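Local structure of GrpB family protein (Enterococcus faecalis, 2NRK) at residues 82-87 with 91-96; 104-109 with 115-120. The protein is of unknown function, but as a GrpB-family member of the nucleotidyltransferase clan it may be related to enzymes that transfer nucleotides. All blocks are in the same frame, centred on the assembly; numbering follows the deposited sequence.

Contact 1 (82-87 with 91-96); sequences GEFGLS and YLRKGP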
# COMPACT_ATOMS: atom_id res chain seq x y z
N GLY A 82 1.17 -7.59 22.65
CA GLY A 82 2.43 -7.25 21.97
C GLY A 82 2.39 -7.66 20.52
O GLY A 82 1.32 -7.66 19.88
N GLU A 83 3.54 -8.05 19.98
CA GLU A 83 3.60 -8.48 18.58
C GLU A 83 2.83 -9.78 18.38
O GLU A 83 2.23 -9.99 17.32
CB GLU A 83 5.04 -8.66 18.13
CG GLU A 83 5.84 -7.36 18.07
CD GLU A 83 7.22 -7.56 17.48
OE1 GLU A 83 7.81 -8.66 17.69
OE2 GLU A 83 7.74 -6.60 16.85
N PHE A 84 2.84 -10.64 19.41
CA PHE A 84 2.17 -11.96 19.31
C PHE A 84 2.55 -12.68 17.99
O PHE A 84 1.70 -13.19 17.24
CB PHE A 84 0.65 -11.83 19.49
CG PHE A 84 -0.04 -13.13 19.79
CD1 PHE A 84 0.47 -14.01 20.74
CD2 PHE A 84 -1.18 -13.49 19.08
CE1 PHE A 84 -0.16 -15.23 21.01
CE2 PHE A 84 -1.83 -14.72 19.36
CZ PHE A 84 -1.31 -15.58 20.33
N GLY A 85 3.83 -12.62 17.68
CA GLY A 85 4.37 -13.38 16.58
C GLY A 85 4.51 -12.63 15.26
O GLY A 85 5.06 -13.19 14.33
N LEU A 86 4.02 -11.38 15.16
CA LEU A 86 4.18 -10.61 13.93
C LEU A 86 4.97 -9.32 14.16
O LEU A 86 4.57 -8.47 14.95
CB LEU A 86 2.84 -10.29 13.25
CG LEU A 86 1.90 -11.42 12.81
CD1 LEU A 86 0.66 -10.85 12.14
CD2 LEU A 86 2.60 -12.44 11.90
N SER A 87 6.09 -9.20 13.45
CA SER A 87 7.01 -8.07 13.63
C SER A 87 6.32 -6.73 13.39
O SER A 87 5.63 -6.55 12.38
CB SER A 87 8.23 -8.22 12.70
OG SER A 87 9.24 -7.29 13.08
N TYR A 91 -1.04 -6.32 19.13
CA TYR A 91 -2.27 -7.06 18.96
C TYR A 91 -3.03 -6.99 20.29
O TYR A 91 -2.42 -7.16 21.36
CB TYR A 91 -1.92 -8.51 18.63
CG TYR A 91 -3.11 -9.44 18.47
CD1 TYR A 91 -4.05 -9.23 17.47
CD2 TYR A 91 -3.25 -10.57 19.28
CE1 TYR A 91 -5.14 -10.13 17.29
CE2 TYR A 91 -4.33 -11.47 19.12
CZ TYR A 91 -5.27 -11.21 18.13
OH TYR A 91 -6.33 -12.10 17.98
N LEU A 92 -4.33 -6.72 20.21
CA LEU A 92 -5.20 -6.70 21.40
C LEU A 92 -6.34 -7.66 21.16
O LEU A 92 -6.87 -7.75 20.06
CB LEU A 92 -5.83 -5.31 21.62
CG LEU A 92 -4.99 -4.03 21.52
CD1 LEU A 92 -5.89 -2.81 21.71
CD2 LEU A 92 -3.93 -4.05 22.55
N ARG A 93 -6.75 -8.36 22.21
CA ARG A 93 -7.94 -9.20 22.13
C ARG A 93 -8.77 -9.04 23.36
O ARG A 93 -8.26 -8.84 24.48
CB ARG A 93 -7.55 -10.68 21.93
CG ARG A 93 -6.80 -11.27 23.08
CD ARG A 93 -6.25 -12.67 22.70
NE ARG A 93 -5.68 -13.26 23.89
CZ ARG A 93 -4.90 -14.34 23.89
NH1 ARG A 93 -4.62 -14.94 22.73
NH2 ARG A 93 -4.42 -14.79 25.03
N LYS A 94 -10.08 -9.12 23.15
CA LYS A 94 -11.02 -9.19 24.27
C LYS A 94 -12.28 -9.93 23.86
O LYS A 94 -12.54 -10.10 22.68
CB LYS A 94 -11.32 -7.78 24.79
CG LYS A 94 -12.33 -6.96 24.05
CD LYS A 94 -12.57 -5.66 24.86
CE LYS A 94 -13.32 -4.62 24.09
NZ LYS A 94 -13.74 -3.34 24.85
N GLY A 95 -13.07 -10.38 24.84
CA GLY A 95 -12.85 -10.08 26.24
C GLY A 95 -12.52 -11.34 26.99
O GLY A 95 -12.35 -12.40 26.38
N PRO A 96 -12.48 -11.26 28.34
CA PRO A 96 -12.10 -12.41 29.14
C PRO A 96 -13.19 -13.48 29.12
O PRO A 96 -12.88 -14.66 29.14
CB PRO A 96 -11.91 -11.82 30.54
CG PRO A 96 -12.79 -10.63 30.59
CD PRO A 96 -12.84 -10.09 29.17
O HOH W 1 -0.44 -5.22 22.06
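Phe-84 and Tyr-91 lie side by side and point the same way, their ring planes only 7° apart. The rings are slid past each other, with centroids 5.6 Å apart, so they barely overlap and meet along one flank, Phe-84 CD2 lying 3.6 Å from Tyr-91 CD2. With CG anti to the backbone N (chi1 178°), the Tyr-91 ring swings to the Phe-84 side. The backbones are tied by one direct bond: Tyr-91 N donates to Gly-82 O at 2.8 Å. Beside it a water bridges the chains, accepting from Gly-82 N and donating to Tyr-91 O. Glycine suits position 82 because of its positive phi. This backbone bond and the buried Tyr-91 make the tight part of the contact; the loose part is the exposed Phe-84, carried on a type I' turn from Glu-83 to Leu-86 that is closed by Leu-86 N to Glu-83 O at 3.1 Å. Arg-93 reaches this outer side on an extended chain, but its CZ is 5.7 Å from the Phe-84 ring centroid, a long cation-pi approach of at most weak attraction. The firmer partner of its guanidinium is Glu-79, through a salt bridge. The contact thus belongs to the connection between strand 89-94 and strand 79-80, the latter an outermost strand of the sheet within this chain; strand 101-107 flanks 89-94 across from 79-80, and its His-104 ring meets that of Tyr-91.

Contact 2 (104-109 with 115-120); sequences HIYQFD and LRHLAF
The hydroxyl of Tyr-106 and the imidazole of His-117 share a hydrogen bond, OH to NE2 at 3.0 Å, in which either could be the donor. The oxygen comes to the edge of the imidazole, near its plane, and the same hydroxyl has a weak second bond to Glu-113, one turn earlier on the helix. The two side chains cross at about a right angle. Their rings meet rim to rim with planes 39° apart, and Tyr-106 CE2 lies 3.8 Å from His-117 CD2. A chi1 of -65°, with CG anti to the carbonyl carbon, swings the His-117 ring off the helix to meet the hydroxyl. Tyrosine fits here because its side chain can be buried against Leu-57 while its far end, with Leu-86 beside the OH, stays polar. His-104 completes an aromatic cluster: its ring centroid is 5.4 Å from that of His-117, at an oblique 45°, and its NE2 is bonded to Asp-55. Arg-116 NH2 stands 4.2 Å from Tyr-106 OH, a bend at chi3 bringing the guanidinium near, but that group is committed to salt bridges with Glu-113 and Glu-164. Polar groups, more than apolar packing, therefore tie strand 101-107 to helix 111-126 at this point, through a hydroxyl set between an imidazole nitrogen and a carboxylate that is also paired with Arg-116.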
# COMPACT_ATOMS: atom_id res chain seq x y z
N HIS A 104 -5.63 -5.00 15.51
CA HIS A 104 -4.35 -5.27 14.85
C HIS A 104 -3.75 -3.89 14.61
O HIS A 104 -4.26 -3.14 13.75
CB HIS A 104 -4.57 -5.95 13.49
CG HIS A 104 -5.45 -7.16 13.54
ND1 HIS A 104 -4.94 -8.45 13.56
CD2 HIS A 104 -6.79 -7.29 13.63
CE1 HIS A 104 -5.94 -9.31 13.61
NE2 HIS A 104 -7.08 -8.64 13.66
N ILE A 105 -2.73 -3.53 15.39
CA ILE A 105 -2.17 -2.18 15.31
C ILE A 105 -0.83 -2.28 14.57
O ILE A 105 0.03 -3.09 14.91
CB ILE A 105 -1.96 -1.56 16.70
CG1 ILE A 105 -3.26 -1.61 17.52
CG2 ILE A 105 -1.53 -0.10 16.57
CD1 ILE A 105 -3.08 -1.17 19.02
N TYR A 106 -0.64 -1.42 13.56
CA TYR A 106 0.63 -1.39 12.84
C TYR A 106 1.10 0.05 12.64
O TYR A 106 0.30 0.98 12.58
CB TYR A 106 0.50 -1.99 11.45
CG TYR A 106 0.08 -3.45 11.40
CD1 TYR A 106 1.02 -4.48 11.49
CD2 TYR A 106 -1.25 -3.77 11.18
CE1 TYR A 106 0.59 -5.85 11.37
CE2 TYR A 106 -1.68 -5.09 11.08
CZ TYR A 106 -0.77 -6.10 11.17
OH TYR A 106 -1.27 -7.40 11.00
N GLN A 107 2.41 0.22 12.52
CA GLN A 107 2.96 1.52 12.14
C GLN A 107 2.68 1.80 10.66
O GLN A 107 2.61 0.88 9.84
CB GLN A 107 4.47 1.54 12.37
CG GLN A 107 5.04 2.93 12.45
CD GLN A 107 6.41 2.91 13.10
OE1 GLN A 107 6.53 3.01 14.33
NE2 GLN A 107 7.44 2.73 12.30
N PHE A 108 2.52 3.08 10.32
CA PHE A 108 2.16 3.51 8.97
C PHE A 108 3.07 2.95 7.83
O PHE A 108 2.67 2.94 6.65
CB PHE A 108 2.23 5.04 8.88
CG PHE A 108 3.63 5.56 8.87
CD1 PHE A 108 4.33 5.70 10.07
CD2 PHE A 108 4.27 5.87 7.66
CE1 PHE A 108 5.63 6.16 10.08
CE2 PHE A 108 5.59 6.32 7.65
CZ PHE A 108 6.28 6.47 8.86
N ASP A 109 4.31 2.59 8.17
CA ASP A 109 5.25 2.11 7.15
C ASP A 109 5.29 0.60 7.00
O ASP A 109 6.04 0.08 6.16
CB ASP A 109 6.65 2.69 7.34
CG ASP A 109 7.20 2.48 8.73
OD1 ASP A 109 6.56 1.84 9.59
OD2 ASP A 109 8.31 3.02 8.96
N LEU A 115 -1.75 -3.33 3.73
CA LEU A 115 -2.42 -3.71 2.46
C LEU A 115 -2.92 -5.13 2.42
O LEU A 115 -3.94 -5.39 1.78
CB LEU A 115 -1.55 -3.41 1.22
CG LEU A 115 -1.38 -1.92 0.94
CD1 LEU A 115 -0.70 -1.77 -0.42
CD2 LEU A 115 -2.72 -1.11 0.90
N ARG A 116 -2.26 -6.06 3.11
CA ARG A 116 -2.74 -7.45 3.13
C ARG A 116 -4.20 -7.43 3.59
O ARG A 116 -5.07 -8.03 2.96
CB ARG A 116 -1.92 -8.32 4.06
CG ARG A 116 -2.51 -9.76 4.11
CD ARG A 116 -1.48 -10.70 4.76
NE ARG A 116 -1.31 -10.43 6.18
CZ ARG A 116 -2.08 -10.93 7.14
NH1 ARG A 116 -3.15 -11.69 6.84
NH2 ARG A 116 -1.80 -10.63 8.42
N HIS A 117 -4.45 -6.71 4.70
CA HIS A 117 -5.80 -6.65 5.26
C HIS A 117 -6.74 -5.84 4.39
O HIS A 117 -7.84 -6.29 4.12
CB HIS A 117 -5.76 -6.03 6.66
CG HIS A 117 -5.03 -6.87 7.66
ND1 HIS A 117 -5.44 -8.14 8.01
CD2 HIS A 117 -3.92 -6.62 8.40
CE1 HIS A 117 -4.63 -8.63 8.93
NE2 HIS A 117 -3.68 -7.74 9.17
N LEU A 118 -6.33 -4.63 3.97
CA LEU A 118 -7.27 -3.77 3.25
C LEU A 118 -7.59 -4.35 1.87
O LEU A 118 -8.73 -4.31 1.43
CB LEU A 118 -6.74 -2.33 3.09
CG LEU A 118 -6.63 -1.59 4.43
CD1 LEU A 118 -5.87 -0.24 4.18
CD2 LEU A 118 -8.02 -1.34 5.04
N ALA A 119 -6.57 -4.86 1.17
CA ALA A 119 -6.82 -5.38 -0.17
C ALA A 119 -7.78 -6.57 -0.09
O ALA A 119 -8.70 -6.67 -0.90
CB ALA A 119 -5.51 -5.77 -0.86
N PHE A 120 -7.54 -7.47 0.88
CA PHE A 120 -8.36 -8.68 1.08
C PHE A 120 -9.82 -8.28 1.29
O PHE A 120 -10.71 -8.78 0.60
CB PHE A 120 -7.84 -9.44 2.30
CG PHE A 120 -8.59 -10.72 2.60
CD1 PHE A 120 -8.37 -11.87 1.86
CD2 PHE A 120 -9.46 -10.76 3.68
CE1 PHE A 120 -9.07 -13.10 2.16
CE2 PHE A 120 -10.16 -11.95 3.99
CZ PHE A 120 -9.96 -13.10 3.23

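Overall arrangement
Contacts 1 and 2 follow one another along the chain, and their centres are about 15 Å apart. They are joined through the sheet, where strand 89-94 of contact 1 runs antiparallel to strand 101-107 of contact 2. Three pairs of side chains touch between them: Tyr-91 CE1 lies 3.9 Å from His-104 CE1, Leu-86 CD1 packs 4.1 Å from Tyr-106 OH, and Leu-92 CD1 is 4.2 Å from Ile-105 CD1. The aromatic row of contact 1 thereby continues into the cluster of contact 2. Beyond it, Phe-108 and Leu-118 of contact 2 also pack on the second subunit, whereas no other chain of the assembly touches contact 1.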